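Local coordinates for MGS-M5 (Unidentified, PDB 4Q3N), which probably catalyses the NAD-dependent interconversion of L-lactate and pyruvate, as a lactate dehydrogenase with a Rossmann-type nucleotide-binding domain, at residues Ser110-Ile115 with Ser134-Ser139; Val75-Gly80 with Lys101-Asn106; His169-Gly174 with Val286-Asn291. All blocks are in the same frame, centred on the assembly; numbering follows the deposited sequence.

Contact 1 (Ser110-Ile115 with Ser134-Ser139)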
loop_
_atom_site.group_PDB
_atom_site.type_symbol
_atom_site.label_atom_id
_atom_site.label_comp_id
_atom_site.label_asym_id
_atom_site.label_seq_id
_atom_site.Cartn_x
_atom_site.Cartn_y
_atom_site.Cartn_z
ATOM N N SER A 110 33.251 1.503 10.545
ATOM C CA SER A 110 32.721 2.601 9.762
ATOM C C SER A 110 32.221 3.761 10.640
ATOM O O SER A 110 31.982 4.849 10.136
ATOM C CB SER A 110 31.560 2.119 8.881
ATOM O OG SER A 110 30.424 1.855 9.674
ATOM N N GLY A 111 32.001 3.500 11.931
ATOM C CA GLY A 111 31.339 4.471 12.792
ATOM C C GLY A 111 29.861 4.166 12.995
ATOM O O GLY A 111 29.158 4.897 13.693
ATOM N N PHE A 112 29.388 3.093 12.359
ATOM C CA PHE A 112 28.010 2.629 12.474
ATOM C C PHE A 112 27.537 2.609 13.920
ATOM O O PHE A 112 28.275 2.183 14.804
ATOM C CB PHE A 112 27.917 1.209 11.910
ATOM C CG PHE A 112 26.614 0.512 12.191
ATOM C CD1 PHE A 112 25.497 0.785 11.447
ATOM C CD2 PHE A 112 26.531 -0.457 13.179
ATOM C CE1 PHE A 112 24.296 0.099 11.670
ATOM C CE2 PHE A 112 25.336 -1.135 13.416
ATOM C CZ PHE A 112 24.229 -0.864 12.654
ATOM N N ASN A 113 26.301 2.999 14.161
ATOM C CA ASN A 113 25.779 2.913 15.506
ATOM C C ASN A 113 24.306 2.635 15.447
ATOM O O ASN A 113 23.544 3.200 16.225
ATOM C CB ASN A 113 26.050 4.213 16.314
ATOM C CG ASN A 113 25.837 4.018 17.827
ATOM O OD1 ASN A 113 25.786 2.883 18.317
ATOM N ND2 ASN A 113 25.713 5.118 18.566
ATOM N N GLY A 114 23.903 1.762 14.515
ATOM C CA GLY A 114 22.498 1.445 14.358
ATOM C C GLY A 114 22.233 0.068 14.949
ATOM O O GLY A 114 22.889 -0.369 15.900
ATOM N N ILE A 115 21.274 -0.627 14.367
ATOM C CA ILE A 115 20.876 -1.945 14.820
ATOM C C ILE A 115 21.436 -3.045 13.903
ATOM O O ILE A 115 21.471 -2.858 12.678
ATOM C CB ILE A 115 19.322 -1.996 14.846
ATOM C CG1 ILE A 115 18.822 -0.999 15.931
ATOM C CG2 ILE A 115 18.758 -3.412 15.030
ATOM C CD1 ILE A 115 17.320 -0.755 15.742
ATOM N N SER A 134 30.425 -6.964 18.405
ATOM C CA SER A 134 30.050 -5.617 18.022
ATOM C C SER A 134 30.333 -4.613 19.119
ATOM O O SER A 134 30.583 -3.445 18.818
ATOM C CB SER A 134 28.563 -5.544 17.637
ATOM O OG SER A 134 27.753 -5.621 18.803
ATOM N N GLY A 135 30.278 -5.031 20.383
ATOM C CA GLY A 135 30.458 -4.070 21.472
ATOM C C GLY A 135 29.163 -3.305 21.746
ATOM O O GLY A 135 29.108 -2.439 22.615
ATOM N N LEU A 136 28.109 -3.616 21.001
ATOM C CA LEU A 136 26.837 -2.876 21.128
ATOM C C LEU A 136 25.989 -3.446 22.232
ATOM O O LEU A 136 26.178 -4.577 22.639
ATOM C CB LEU A 136 26.035 -2.936 19.808
ATOM C CG LEU A 136 26.662 -2.284 18.575
ATOM C CD1 LEU A 136 25.856 -2.605 17.309
ATOM C CD2 LEU A 136 26.726 -0.771 18.833
ATOM N N HIS A 137 25.003 -2.683 22.683
ATOM C CA HIS A 137 24.088 -3.198 23.678
ATOM C C HIS A 137 23.208 -4.309 23.072
ATOM O O HIS A 137 22.847 -4.277 21.903
ATOM C CB HIS A 137 23.220 -2.064 24.235
ATOM C CG HIS A 137 22.375 -2.475 25.386
ATOM N ND1 HIS A 137 21.050 -2.837 25.244
ATOM C CD2 HIS A 137 22.659 -2.582 26.708
ATOM C CE1 HIS A 137 20.549 -3.131 26.432
ATOM N NE2 HIS A 137 21.508 -2.998 27.335
ATOM N N HIS A 138 22.838 -5.299 23.859
ATOM C CA HIS A 138 22.139 -6.428 23.251
ATOM C C HIS A 138 20.764 -6.009 22.732
ATOM O O HIS A 138 20.214 -6.706 21.895
ATOM C CB HIS A 138 22.005 -7.591 24.242
ATOM C CG HIS A 138 21.471 -7.190 25.576
ATOM N ND1 HIS A 138 20.121 -7.212 25.873
ATOM C CD2 HIS A 138 22.099 -6.744 26.690
ATOM C CE1 HIS A 138 19.945 -6.806 27.118
ATOM N NE2 HIS A 138 21.129 -6.513 27.634
ATOM N N SER A 139 20.209 -4.872 23.180
ATOM C CA SER A 139 18.883 -4.492 22.614
ATOM C C SER A 139 18.994 -4.024 21.136
ATOM O O SER A 139 17.979 -3.793 20.467
ATOM C CB SER A 139 18.231 -3.376 23.446
ATOM O OG SER A 139 19.069 -2.230 23.465
#
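N113 CA and L136 CA lie 8.1 Å apart, on two loops that each leave a helix at a glycine of positive phi, G111 and G135, with no hydrogen bond between the segments. L136 carries the contact with both branches. L136 CD1 approaches the F112 ring obliquely, 4.2 Å from F112 CE2, and comes within 4.0 Å of G114 O; L136 CD2 lies against the side-chain amide, 3.8 Å from N113 OD1. With F112 CG anti to the backbone N (chi1 169°), the ring is carried to the side of the residues that follow, and G114 N sits over the centre of one face, 3.1 Å above the plane. Each loop also closes on a serine in an ST turn: S110 OG accepts from F112 N at 3.1 Å, and S134 OG from L136 N at 3.0 Å. M108 and L116 add to the packing of L136, and N113 O accepts a hydrogen bond from R140, just past segment 134-139. The contact joins the turns after helices 89-109 and 123-134, which lead into neighbouring strands of the Rossmann sheet. Polar bonds thus shape each turn locally, whereas between the segments themselves the contact is van der Waals packing round L136.

Contact 2 (Val75-Gly80 with Lys101-Asn106)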
loop_
_atom_site.group_PDB
_atom_site.type_symbol
_atom_site.label_atom_id
_atom_site.label_comp_id
_atom_site.label_asym_id
_atom_site.label_seq_id
_atom_site.Cartn_x
_atom_site.Cartn_y
_atom_site.Cartn_z
ATOM N N VAL A 75 21.781 -2.866 9.771
ATOM C CA VAL A 75 22.580 -3.690 8.840
ATOM C C VAL A 75 22.089 -5.103 9.004
ATOM O O VAL A 75 22.013 -5.607 10.145
ATOM C CB VAL A 75 24.101 -3.607 9.132
ATOM C CG1 VAL A 75 24.860 -4.557 8.188
ATOM C CG2 VAL A 75 24.605 -2.134 9.006
ATOM N N VAL A 76 21.757 -5.731 7.882
ATOM C CA VAL A 76 21.254 -7.096 7.892
ATOM C C VAL A 76 22.340 -8.018 7.372
ATOM O O VAL A 76 22.780 -7.879 6.231
ATOM C CB VAL A 76 20.002 -7.240 7.035
ATOM C CG1 VAL A 76 19.410 -8.702 7.110
ATOM C CG2 VAL A 76 18.908 -6.160 7.517
ATOM N N ILE A 77 22.785 -8.942 8.209
ATOM C CA ILE A 77 23.900 -9.820 7.825
ATOM C C ILE A 77 23.394 -11.191 7.380
ATOM O O ILE A 77 22.723 -11.894 8.138
ATOM C CB ILE A 77 24.895 -10.008 8.989
ATOM C CG1 ILE A 77 25.378 -8.627 9.490
ATOM C CG2 ILE A 77 26.052 -10.977 8.565
ATOM C CD1 ILE A 77 26.134 -8.688 10.819
ATOM N N THR A 78 23.714 -11.555 6.148
ATOM C CA THR A 78 23.292 -12.862 5.584
ATOM C C THR A 78 24.535 -13.692 5.172
ATOM O O THR A 78 24.409 -14.806 4.718
ATOM C CB THR A 78 22.365 -12.672 4.357
ATOM O OG1 THR A 78 23.172 -12.377 3.199
ATOM C CG2 THR A 78 21.339 -11.535 4.597
ATOM N N ALA A 79 25.734 -13.139 5.354
ATOM C CA ALA A 79 26.976 -13.806 4.942
ATOM C C ALA A 79 27.262 -15.079 5.689
ATOM O O ALA A 79 26.934 -15.205 6.876
ATOM C CB ALA A 79 28.163 -12.858 5.130
ATOM N N GLY A 80 27.976 -15.992 5.031
ATOM C CA GLY A 80 28.400 -17.218 5.675
ATOM C C GLY A 80 28.820 -18.254 4.646
ATOM O O GLY A 80 28.860 -17.970 3.436
ATOM N N LYS A 101 32.325 -12.423 12.802
ATOM C CA LYS A 101 33.237 -11.559 13.520
ATOM C C LYS A 101 33.848 -10.551 12.569
ATOM O O LYS A 101 33.857 -9.381 12.829
ATOM C CB LYS A 101 34.344 -12.384 14.188
ATOM C CG LYS A 101 35.411 -11.538 14.841
ATOM C CD LYS A 101 36.428 -12.402 15.591
ATOM C CE LYS A 101 37.505 -11.543 16.206
ATOM N NZ LYS A 101 38.448 -12.422 16.985
ATOM N N THR A 102 34.404 -11.023 11.463
ATOM C CA THR A 102 35.014 -10.117 10.491
ATOM C C THR A 102 34.021 -9.100 9.919
ATOM O O THR A 102 34.345 -7.946 9.806
ATOM C CB THR A 102 35.632 -10.918 9.366
ATOM O OG1 THR A 102 36.679 -11.705 9.936
ATOM C CG2 THR A 102 36.222 -10.014 8.275
ATOM N N VAL A 103 32.825 -9.538 9.549
ATOM C CA VAL A 103 31.811 -8.612 9.055
ATOM C C VAL A 103 31.513 -7.538 10.099
ATOM O O VAL A 103 31.473 -6.349 9.814
ATOM C CB VAL A 103 30.519 -9.347 8.701
ATOM C CG1 VAL A 103 29.353 -8.317 8.483
ATOM C CG2 VAL A 103 30.747 -10.179 7.453
ATOM N N VAL A 104 31.302 -7.972 11.326
ATOM C CA VAL A 104 30.905 -7.061 12.360
ATOM C C VAL A 104 32.006 -6.053 12.695
ATOM O O VAL A 104 31.719 -4.857 12.826
ATOM C CB VAL A 104 30.451 -7.875 13.566
ATOM C CG1 VAL A 104 30.432 -7.018 14.819
ATOM C CG2 VAL A 104 29.067 -8.458 13.228
ATOM N N LYS A 105 33.268 -6.504 12.738
ATOM C CA LYS A 105 34.381 -5.571 12.946
ATOM C C LYS A 105 34.442 -4.529 11.834
ATOM O O LYS A 105 34.670 -3.355 12.086
ATOM C CB LYS A 105 35.731 -6.309 13.003
ATOM C CG LYS A 105 35.883 -7.259 14.204
ATOM C CD LYS A 105 35.310 -6.724 15.533
ATOM C CE LYS A 105 35.999 -7.387 16.727
ATOM N NZ LYS A 105 35.328 -7.165 18.032
ATOM N N ASN A 106 34.281 -4.973 10.590
ATOM C CA ASN A 106 34.271 -4.051 9.454
ATOM C C ASN A 106 33.090 -3.066 9.545
ATOM O O ASN A 106 33.238 -1.859 9.225
ATOM C CB ASN A 106 34.213 -4.842 8.137
ATOM C CG ASN A 106 35.583 -5.474 7.798
ATOM O OD1 ASN A 106 36.583 -4.888 8.111
ATOM N ND2 ASN A 106 35.611 -6.651 7.208
#
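Apolar contact between I77 on strand 74-77 and V103 and V104 on helix 89-109 accounts for most of this interface. I77 and V103 reach toward each other tip to tip, with I77 CD1 4.0 Å from V103 CG1. The neighbouring valine is met differently: its side chain crosses that of I77 at about a right angle, and V104 CG2 lies 3.8 Å from I77 CD1. Because I77 CG1 stands anti to the carbonyl carbon (chi1 -55°) and chi2 is extended at 168°, the terminal methyl is carried out to both valines. Just past the strand, A79 CB makes a looser contact, 4.4 Å from V103 CG2. Hydrogen bonds stay within each element or run elsewhere in the fold. In the helix, K105 N bonds to K101 O at 2.9 Å; the strand pairs with its neighbours, V76 with V7 and I77 with L117. One ion pair, K105 with E133, ties the helix to helix 123-134. The packing seats the helix of the beta-alpha-beta unit 74-77, 89-109, 115-118 on its sheet, as in Rossmann folds. With I77, V103 and V104 buried, A79 at the more open end, and no polar bond across the segments, the joint probably rests on the hydrophobic effect and van der Waals packing.

Contact 3 (His169-Gly174 with Val286-Asn291)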
loop_
_atom_site.group_PDB
_atom_site.type_symbol
_atom_site.label_atom_id
_atom_site.label_comp_id
_atom_site.label_asym_id
_atom_site.label_seq_id
_atom_site.Cartn_x
_atom_site.Cartn_y
_atom_site.Cartn_z
ATOM N N HIS A 169 -2.640 -16.399 16.233
ATOM C CA HIS A 169 -1.620 -15.787 17.085
ATOM C C HIS A 169 -0.975 -16.854 17.946
ATOM O O HIS A 169 -1.473 -17.159 19.029
ATOM C CB HIS A 169 -2.208 -14.729 17.976
ATOM C CG HIS A 169 -3.021 -13.733 17.220
ATOM N ND1 HIS A 169 -2.494 -12.995 16.179
ATOM C CD2 HIS A 169 -4.320 -13.362 17.339
ATOM C CE1 HIS A 169 -3.428 -12.185 15.708
ATOM N NE2 HIS A 169 -4.546 -12.402 16.380
ATOM N N ALA A 170 0.131 -17.399 17.461
ATOM C CA ALA A 170 0.803 -18.516 18.094
ATOM C C ALA A 170 2.269 -18.392 17.675
ATOM O O ALA A 170 2.530 -17.836 16.593
ATOM C CB ALA A 170 0.203 -19.853 17.613
ATOM N N TYR A 171 3.189 -18.870 18.526
ATOM C CA TYR A 171 4.635 -18.707 18.337
ATOM C C TYR A 171 5.325 -20.061 18.272
ATOM O O TYR A 171 4.922 -21.019 18.971
ATOM C CB TYR A 171 5.298 -17.918 19.476
ATOM C CG TYR A 171 4.756 -16.505 19.723
ATOM C CD1 TYR A 171 4.639 -15.571 18.694
ATOM C CD2 TYR A 171 4.359 -16.126 20.986
ATOM C CE1 TYR A 171 4.121 -14.286 18.936
ATOM C CE2 TYR A 171 3.842 -14.840 21.252
ATOM C CZ TYR A 171 3.736 -13.931 20.218
ATOM O OH TYR A 171 3.217 -12.694 20.495
ATOM N N ILE A 172 6.370 -20.113 17.461
ATOM C CA ILE A 172 7.439 -21.087 17.623
ATOM C C ILE A 172 8.530 -20.422 18.438
ATOM O O ILE A 172 8.891 -19.276 18.127
ATOM C CB ILE A 172 8.019 -21.524 16.272
ATOM C CG1 ILE A 172 6.905 -22.124 15.423
ATOM C CG2 ILE A 172 9.243 -22.509 16.480
ATOM C CD1 ILE A 172 6.463 -23.597 15.891
ATOM N N LEU A 173 9.006 -21.104 19.482
ATOM C CA LEU A 173 10.048 -20.588 20.358
ATOM C C LEU A 173 11.291 -21.453 20.323
ATOM O O LEU A 173 11.252 -22.645 19.928
ATOM C CB LEU A 173 9.578 -20.503 21.824
ATOM C CG LEU A 173 8.285 -19.645 21.950
ATOM C CD1 LEU A 173 7.817 -19.652 23.386
ATOM C CD2 LEU A 173 8.549 -18.242 21.479
ATOM N N GLY A 174 12.370 -20.887 20.865
ATOM C CA GLY A 174 13.584 -21.681 21.066
ATOM C C GLY A 174 14.574 -21.527 19.926
ATOM O O GLY A 174 14.612 -20.489 19.228
ATOM N N VAL A 286 9.029 -10.279 25.755
ATOM C CA VAL A 286 7.759 -10.550 26.396
ATOM C C VAL A 286 7.881 -11.867 27.146
ATOM O O VAL A 286 8.315 -12.890 26.571
ATOM C CB VAL A 286 6.618 -10.596 25.347
ATOM C CG1 VAL A 286 5.299 -11.008 26.005
ATOM C CG2 VAL A 286 6.489 -9.180 24.656
ATOM N N LYS A 287 7.492 -11.874 28.403
ATOM C CA LYS A 287 7.585 -13.096 29.189
ATOM C C LYS A 287 6.248 -13.821 29.185
ATOM O O LYS A 287 5.301 -13.350 29.766
ATOM C CB LYS A 287 8.042 -12.782 30.614
ATOM C CG LYS A 287 8.035 -13.949 31.585
ATOM C CD LYS A 287 8.859 -15.115 31.080
ATOM C CE LYS A 287 9.013 -16.158 32.203
ATOM N NZ LYS A 287 7.750 -16.964 32.393
ATOM N N LEU A 288 6.165 -14.959 28.504
ATOM C CA LEU A 288 4.950 -15.773 28.547
ATOM C C LEU A 288 4.977 -16.715 29.723
ATOM O O LEU A 288 6.051 -17.179 30.114
ATOM C CB LEU A 288 4.794 -16.620 27.264
ATOM C CG LEU A 288 4.815 -15.779 25.983
ATOM C CD1 LEU A 288 4.929 -16.764 24.779
ATOM C CD2 LEU A 288 3.515 -14.901 25.917
ATOM N N LYS A 289 3.803 -17.040 30.271
ATOM C CA LYS A 289 3.699 -18.137 31.260
ATOM C C LYS A 289 3.731 -19.459 30.483
ATOM O O LYS A 289 2.763 -19.808 29.823
ATOM C CB LYS A 289 2.405 -18.050 32.107
ATOM C CG LYS A 289 2.339 -16.958 33.186
ATOM C CD LYS A 289 1.199 -17.278 34.204
ATOM C CE LYS A 289 1.387 -16.623 35.585
ATOM N NZ LYS A 289 0.887 -15.209 35.746
ATOM N N LEU A 290 4.829 -20.202 30.563
ATOM C CA LEU A 290 4.956 -21.448 29.809
ATOM C C LEU A 290 4.450 -22.572 30.658
ATOM O O LEU A 290 4.576 -22.492 31.874
ATOM C CB LEU A 290 6.417 -21.716 29.417
ATOM C CG LEU A 290 7.022 -20.669 28.510
ATOM C CD1 LEU A 290 8.479 -21.089 28.085
ATOM C CD2 LEU A 290 6.150 -20.372 27.296
ATOM N N ASN A 291 3.917 -23.639 30.055
ATOM C CA ASN A 291 3.565 -24.783 30.897
ATOM C C ASN A 291 4.819 -25.617 31.127
ATOM O O ASN A 291 5.883 -25.311 30.609
ATOM C CB ASN A 291 2.399 -25.610 30.317
ATOM C CG ASN A 291 2.721 -26.273 28.990
ATOM O OD1 ASN A 291 3.872 -26.454 28.636
ATOM N ND2 ASN A 291 1.677 -26.635 28.241
#
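L288, L173 and Y171 supply most of the surface buried between strand 168-173 and the loop that leads from strand 281-285 into helix 292-311. L288 turns its CB toward the strand and serves two partners with one methyl. L288 CD1 lies at the edge of the Y171 ring, near its plane, 3.9 Å from Y171 CD2 and 4.2 Å from Y171 CE2, while the two side chains cross at a slant. L288 CD1 is also 4.3 Å from L173 CD1. Y171 chi1 (-58°) carries the ring toward the loop, and chi2 (-52°) turns its CD2-CE2 edge to the leucine. L173 CD1 meets L290 CD2 as well, at 4.3 Å, the end of L290 bending in toward the strand. P274 of strand 270-278 packs on Y171, L173 and L288 alike. Within the loop, the K287 side chain folds over so that K287 NZ donates to L288 O at 2.9 Å from above the carbonyl plane, and L288 N bonds to Y263 OH. K192 of a second subunit packs on L288 and bonds to K287 O, and its A191 meets Y171. The result is a mainly apolar patch that packs the loop before helix 292-311 against strand 168-173, with polar contacts along the loop and at the subunit boundary.

Contacts 1 and 2 belong to one Rossmann-type domain, their centres about 12 Å apart, and they touch: F112 packs on V75, S134 packs on V104, and a probable hydrogen bond joins V75 N to I115 O. They share helix 89-109: contact 2 packs its body on the sheet and is buried, whereas contact 1 holds the turn that follows it, is only partly buried, and an exposed asparagine takes part in it. Contact 3 lies in the C-terminal domain, its centre 28 to 29 Å from the other two. It is buried like contact 2 but borders a second subunit, which touches neither of the others. No contact has hydrogen bonds between its segments; aliphatic methyls dominate contact 2, while aromatic rings take part in the others.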